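Local coordinates for protein Exo-alpha-sialidase (Clostridium perfringens, PDB 2VO8) that is a family 33 glycoside hydrolase whose cohesin module, the part in this structure, probably binds a dockerin partner with high affinity in assembling a toxin complex, at residues I105-E108 with L109-L112; A121-G124 with N125-L129. One frame throughout, in Å; residues are numbered along the deposited sequence.

Interaction 1 of 2, residues I105-E108 with L109-L112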
ATOM      1  N   ILE A 105      -0.692  20.777  -1.616  1.00 21.18           N
ATOM      2  CA  ILE A 105      -0.734  21.753  -0.516  1.00 22.91           C
ATOM      3  C   ILE A 105       0.276  21.418   0.551  1.00 23.14           C
ATOM      4  O   ILE A 105       0.391  20.273   0.955  1.00 22.78           O
ATOM      5  CB  ILE A 105      -2.084  21.768   0.243  1.00 24.70           C
ATOM      6  CG1 ILE A 105      -3.212  22.166  -0.684  1.00 24.42           C
ATOM      7  CG2 ILE A 105      -2.007  22.728   1.457  1.00 23.47           C
ATOM      8  CD1 ILE A 105      -4.608  21.912  -0.065  1.00 26.27           C
ATOM      9  N   SER A 106       0.947  22.429   1.082  1.00 22.26           N
ATOM     10  CA  SER A 106       1.842  22.211   2.220  1.00 22.95           C
ATOM     11  C   SER A 106       1.065  21.842   3.496  1.00 22.75           C
ATOM     12  O   SER A 106      -0.104  22.286   3.735  1.00 23.47           O
ATOM     13  CB  SER A 106       2.717  23.435   2.460  1.00 23.17           C
ATOM     14  OG  SER A 106       1.926  24.497   2.972  1.00 22.79           O
ATOM     15  N   SER A 107       1.738  21.077   4.338  1.00 22.92           N
ATOM     16  CA  SER A 107       1.162  20.555   5.565  1.00 23.91           C
ATOM     17  C   SER A 107       2.233  20.047   6.495  1.00 24.45           C
ATOM     18  O   SER A 107       3.227  19.444   6.058  1.00 23.74           O
ATOM     19  CB  SER A 107       0.154  19.439   5.264  1.00 24.11           C
ATOM     20  OG  SER A 107      -0.317  18.898   6.490  1.00 25.43           O
ATOM     21  N   GLU A 108       2.019  20.257   7.809  1.00 24.02           N
ATOM     22  CA  GLU A 108       2.964  19.800   8.774  1.00 23.54           C
ATOM     23  C   GLU A 108       2.866  18.282   8.958  1.00 22.17           C
ATOM     24  O   GLU A 108       3.823  17.688   9.348  1.00 21.58           O
ATOM     25  CB  GLU A 108       2.776  20.491  10.146  1.00 25.48           C
ATOM     26  CG  GLU A 108       3.103  22.006  10.151  1.00 28.69           C
ATOM     27  CD  GLU A 108       4.594  22.289  10.118  1.00 30.66           C
ATOM     28  OE1 GLU A 108       5.404  21.354  10.308  1.00 33.01           O
ATOM     29  OE2 GLU A 108       4.978  23.472   9.901  1.00 35.17           O
ATOM     30  N   LEU A 109       1.697  17.713   8.705  1.00 21.43           N
ATOM     31  CA  LEU A 109       1.503  16.290   8.973  1.00 21.26           C
ATOM     32  C   LEU A 109       0.346  15.826   8.160  1.00 20.68           C
ATOM     33  O   LEU A 109      -0.787  16.334   8.297  1.00 18.52           O
ATOM     34  CB  LEU A 109       1.314  16.001  10.486  1.00 21.30           C
ATOM     35  CG  LEU A 109       1.172  14.542  10.978  1.00 21.76           C
ATOM     36  CD1 LEU A 109       1.380  14.492  12.508  1.00 21.01           C
ATOM     37  CD2 LEU A 109      -0.191  13.955  10.620  1.00 24.56           C
ATOM     38  N   GLU A 110       0.634  14.845   7.286  1.00 18.82           N
ATOM     39  CA  GLU A 110      -0.420  14.056   6.676  1.00 18.91           C
ATOM     40  C   GLU A 110      -0.160  12.543   6.851  1.00 17.63           C
ATOM     41  O   GLU A 110       0.969  12.128   6.886  1.00 17.68           O
ATOM     42  CB  GLU A 110      -0.523  14.324   5.179  1.00 18.95           C
ATOM     43  CG  GLU A 110      -0.761  15.826   4.848  1.00 20.77           C
ATOM     44  CD  GLU A 110      -2.156  16.282   5.274  1.00 24.49           C
ATOM     45  OE1 GLU A 110      -3.105  15.463   5.277  1.00 25.34           O
ATOM     46  OE2 GLU A 110      -2.311  17.473   5.597  1.00 22.34           O
ATOM     47  N   VAL A 111      -1.225  11.785   6.921  1.00 17.01           N
ATOM     48  CA  VAL A 111      -1.130  10.329   7.159  1.00 17.82           C
ATOM     49  C   VAL A 111      -1.535   9.551   5.911  1.00 18.33           C
ATOM     50  O   VAL A 111      -2.650   9.716   5.404  1.00 18.22           O
ATOM     51  CB  VAL A 111      -1.970   9.912   8.362  1.00 18.22           C
ATOM     52  CG1 VAL A 111      -1.908   8.385   8.588  1.00 19.31           C
ATOM     53  CG2 VAL A 111      -1.527  10.740   9.629  1.00 19.87           C
ATOM     54  N   LEU A 112      -0.609   8.694   5.452  1.00 18.65           N
ATOM     55  CA  LEU A 112      -0.862   7.678   4.450  1.00 18.21           C
ATOM     56  C   LEU A 112      -1.074   6.337   5.195  1.00 18.34           C
ATOM     57  O   LEU A 112      -0.167   5.893   5.889  1.00 17.17           O
ATOM     58  CB  LEU A 112       0.298   7.608   3.499  1.00 18.23           C
ATOM     59  CG  LEU A 112       0.709   8.988   2.915  1.00 17.86           C
ATOM     60  CD1 LEU A 112       1.951   8.874   2.116  1.00 17.12           C
ATOM     61  CD2 LEU A 112      -0.532   9.600   2.159  1.00 16.53           C
TER
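Ser-107 and Glu-110 are joined side chain to side chain across the corner at Glu-108, near the start of strand 107-121. Two hydrogen bonds meet at the serine hydroxyl. In one it is the donor: OG of Ser-107 lies 2.6 Å from OE2 of Glu-110, on the anti side of that oxygen and 21° out of the carboxylate plane. In the other it is the acceptor, taking the backbone N-H of Leu-109, with N to OG of Ser-107 at 3.2 Å and an N-H...O angle of 149°; this bond, two residues along, makes an ST turn that spans the corner. Two torsions set this up: OG stands anti to its own backbone N (chi1 176°), which sends it over the corner, and the Glu-110 chain bends at chi2, folding the carboxylate back toward the serine.

Apolar contact is slight: CG of Glu-110 passes 3.8 Å from CB of Ser-107.

Around the pair, OE1 of Glu-110 bonds to ND2 of Asn-51, while Ser-107 and Glu-110 make backbone bonds to Ile-138 and Val-136 of strand 126-139. With each oxygen bonded to a different residue, the carboxylate is fixed in rotation, and its negative charge would probably polarise the bridging hydroxyl.

Interaction 2 of 2, residues A121-G124 with N125-L129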
ATOM      1  N   ALA A 121      -4.510 -16.974   0.658  1.00 23.26           N
ATOM      2  CA  ALA A 121      -3.481 -17.957   0.927  1.00 24.76           C
ATOM      3  C   ALA A 121      -3.821 -19.270   0.243  1.00 25.16           C
ATOM      4  O   ALA A 121      -4.888 -19.425  -0.350  1.00 25.12           O
ATOM      5  CB  ALA A 121      -3.324 -18.164   2.427  1.00 23.37           C
ATOM      6  N   GLY A 122      -2.894 -20.210   0.336  1.00 27.63           N
ATOM      7  CA  GLY A 122      -3.027 -21.545  -0.303  1.00 28.86           C
ATOM      8  C   GLY A 122      -4.002 -22.521   0.345  1.00 30.12           C
ATOM      9  O   GLY A 122      -4.198 -23.644  -0.135  1.00 31.25           O
ATOM     10  N   ASP A 123      -4.616 -22.103   1.436  1.00 30.78           N
ATOM     11  CA  ASP A 123      -5.747 -22.812   2.005  1.00 31.01           C
ATOM     12  C   ASP A 123      -7.070 -22.385   1.389  1.00 31.22           C
ATOM     13  O   ASP A 123      -8.139 -22.866   1.797  1.00 32.14           O
ATOM     14  CB  ASP A 123      -5.758 -22.668   3.542  1.00 31.92           C
ATOM     15  CG  ASP A 123      -6.026 -21.232   4.037  1.00 32.04           C
ATOM     16  OD1 ASP A 123      -6.001 -20.257   3.251  1.00 31.54           O
ATOM     17  OD2 ASP A 123      -6.256 -21.084   5.256  1.00 31.22           O
ATOM     18  N   GLY A 124      -7.017 -21.466   0.423  1.00 31.24           N
ATOM     19  CA  GLY A 124      -8.217 -20.969  -0.243  1.00 30.60           C
ATOM     20  C   GLY A 124      -8.969 -19.905   0.554  1.00 31.08           C
ATOM     21  O   GLY A 124     -10.069 -19.516   0.186  1.00 31.51           O
ATOM     22  N   ASN A 125      -8.367 -19.409   1.629  1.00 30.07           N
ATOM     23  CA  ASN A 125      -9.070 -18.486   2.514  1.00 29.90           C
ATOM     24  C   ASN A 125      -8.344 -17.155   2.566  1.00 28.55           C
ATOM     25  O   ASN A 125      -7.135 -17.086   2.305  1.00 28.47           O
ATOM     26  CB  ASN A 125      -9.180 -19.048   3.927  1.00 30.24           C
ATOM     27  CG  ASN A 125      -9.877 -20.409   3.970  1.00 31.41           C
ATOM     28  OD1 ASN A 125      -9.321 -21.377   4.522  1.00 33.64           O
ATOM     29  ND2 ASN A 125     -11.077 -20.492   3.392  1.00 31.12           N
ATOM     30  N   THR A 126      -9.091 -16.124   2.933  1.00 28.16           N
ATOM     31  CA  THR A 126      -8.498 -14.826   3.275  1.00 27.42           C
ATOM     32  C   THR A 126      -8.128 -14.756   4.764  1.00 26.77           C
ATOM     33  O   THR A 126      -8.735 -15.428   5.600  1.00 27.66           O
ATOM     34  CB  THR A 126      -9.425 -13.678   2.873  1.00 27.56           C
ATOM     35  OG1 THR A 126      -9.737 -13.819   1.478  1.00 29.50           O
ATOM     36  CG2 THR A 126      -8.768 -12.343   3.095  1.00 27.32           C
ATOM     37  N   HIS A 127      -7.092 -13.974   5.049  1.00 26.01           N
ATOM     38  CA  HIS A 127      -6.496 -13.842   6.373  1.00 25.46           C
ATOM     39  C   HIS A 127      -6.078 -12.392   6.631  1.00 24.71           C
ATOM     40  O   HIS A 127      -5.600 -11.704   5.730  1.00 23.41           O
ATOM     41  CB  HIS A 127      -5.248 -14.682   6.455  1.00 24.92           C
ATOM     42  CG  HIS A 127      -5.506 -16.143   6.316  1.00 26.96           C
ATOM     43  ND1 HIS A 127      -5.455 -16.784   5.100  1.00 28.96           N
ATOM     44  CD2 HIS A 127      -5.809 -17.087   7.237  1.00 27.96           C
ATOM     45  CE1 HIS A 127      -5.731 -18.068   5.280  1.00 27.45           C
ATOM     46  NE2 HIS A 127      -5.930 -18.283   6.569  1.00 27.09           N
ATOM     47  N   ASP A 128      -6.225 -11.945   7.873  1.00 24.48           N
ATOM     48  CA  ASP A 128      -5.881 -10.552   8.203  1.00 23.82           C
ATOM     49  C   ASP A 128      -4.406 -10.302   8.363  1.00 22.74           C
ATOM     50  O   ASP A 128      -3.656 -11.143   8.830  1.00 22.50           O
ATOM     51  CB  ASP A 128      -6.556 -10.118   9.497  1.00 24.92           C
ATOM     52  CG  ASP A 128      -8.043 -10.127   9.430  1.00 26.89           C
ATOM     53  OD1 ASP A 128      -8.638 -10.031   8.329  1.00 29.46           O
ATOM     54  OD2 ASP A 128      -8.630 -10.163  10.544  1.00 28.23           O
ATOM     55  N   LEU A 129      -3.996  -9.075   8.020  1.00 21.04           N
ATOM     56  CA  LEU A 129      -2.651  -8.585   8.325  1.00 21.38           C
ATOM     57  C   LEU A 129      -2.870  -7.444   9.345  1.00 21.22           C
ATOM     58  O   LEU A 129      -3.910  -6.844   9.346  1.00 21.62           O
ATOM     59  CB  LEU A 129      -1.964  -7.997   7.089  1.00 19.78           C
ATOM     60  CG  LEU A 129      -1.545  -8.925   5.913  1.00 20.27           C
ATOM     61  CD1 LEU A 129      -0.947  -8.081   4.828  1.00 20.81           C
ATOM     62  CD2 LEU A 129      -0.613 -10.086   6.292  1.00 20.01           C
TER
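OD1 of Asp-123 is met by a backbone N-H and by a ring carbon. The N-H of Asn-125 bonds to it, N to OD1 of Asp-123 being 3.0 Å with an N-H...O angle of 148°, which makes an Asx turn; the donor stands above the carboxylate plane, 57° out of it. CE1 of His-127 comes equally near, 3.0 Å from the same OD1, which sits at the edge of the imidazole close to its plane. Carboxylate and ring are nearly coplanar, 17° apart, and OD2 of Asp-123 is 3.1 Å from NE2 of His-127. With CG between the backbone N and the carbonyl carbon, the carboxylate of Asp-123 turns back over the loop toward both groups.

The backbone supplies the frame. Ala-121 to Gly-124 form a type I beta turn, with N of Gly-124 bonded to O of Ala-121 at 3.0 Å, and Gly-124, the last residue of the turn, has positive phi. A second bond, from N of Ala-121 to O of Asn-125 at 3.1 Å, completes a G1-type beta bulge at the end of the hairpin between strands 107-121 and 126-139. CB of Ala-121 approaches the His-127 ring obliquely, 3.7 Å from ND1 of His-127.

Outside the loop, Gly-122 bonds through its backbone to Glu-40 and His-127 to Val-119, while the imidazole also touches Val-9. The carboxylate thus ties the turn's third residue to the chain leaving it, and its charge would probably raise the proton affinity of the neighbouring imidazole, making a protonated histidine easier to accommodate on this surface.

How the interactions relate
Both interactions belong to the antiparallel hairpin of strands 107-121 and 126-139, which are neighbours in one sheet of the cohesin beta sandwich. Along the chain they come in series: 105-112 leads into the first strand, and 121-129 turns out of it and into the second. Their centres are 34 Å apart, their nearest atoms about 14 Å, and they lie on opposite sides of the chain's centre. In each, the residues that touch are at the surface, none of them buried. Interaction 1 shapes the entry to strand 107-121 and interaction 2 the reversal into strand 126-139, so local polar turns bound the hairpin at both ends of its first strand.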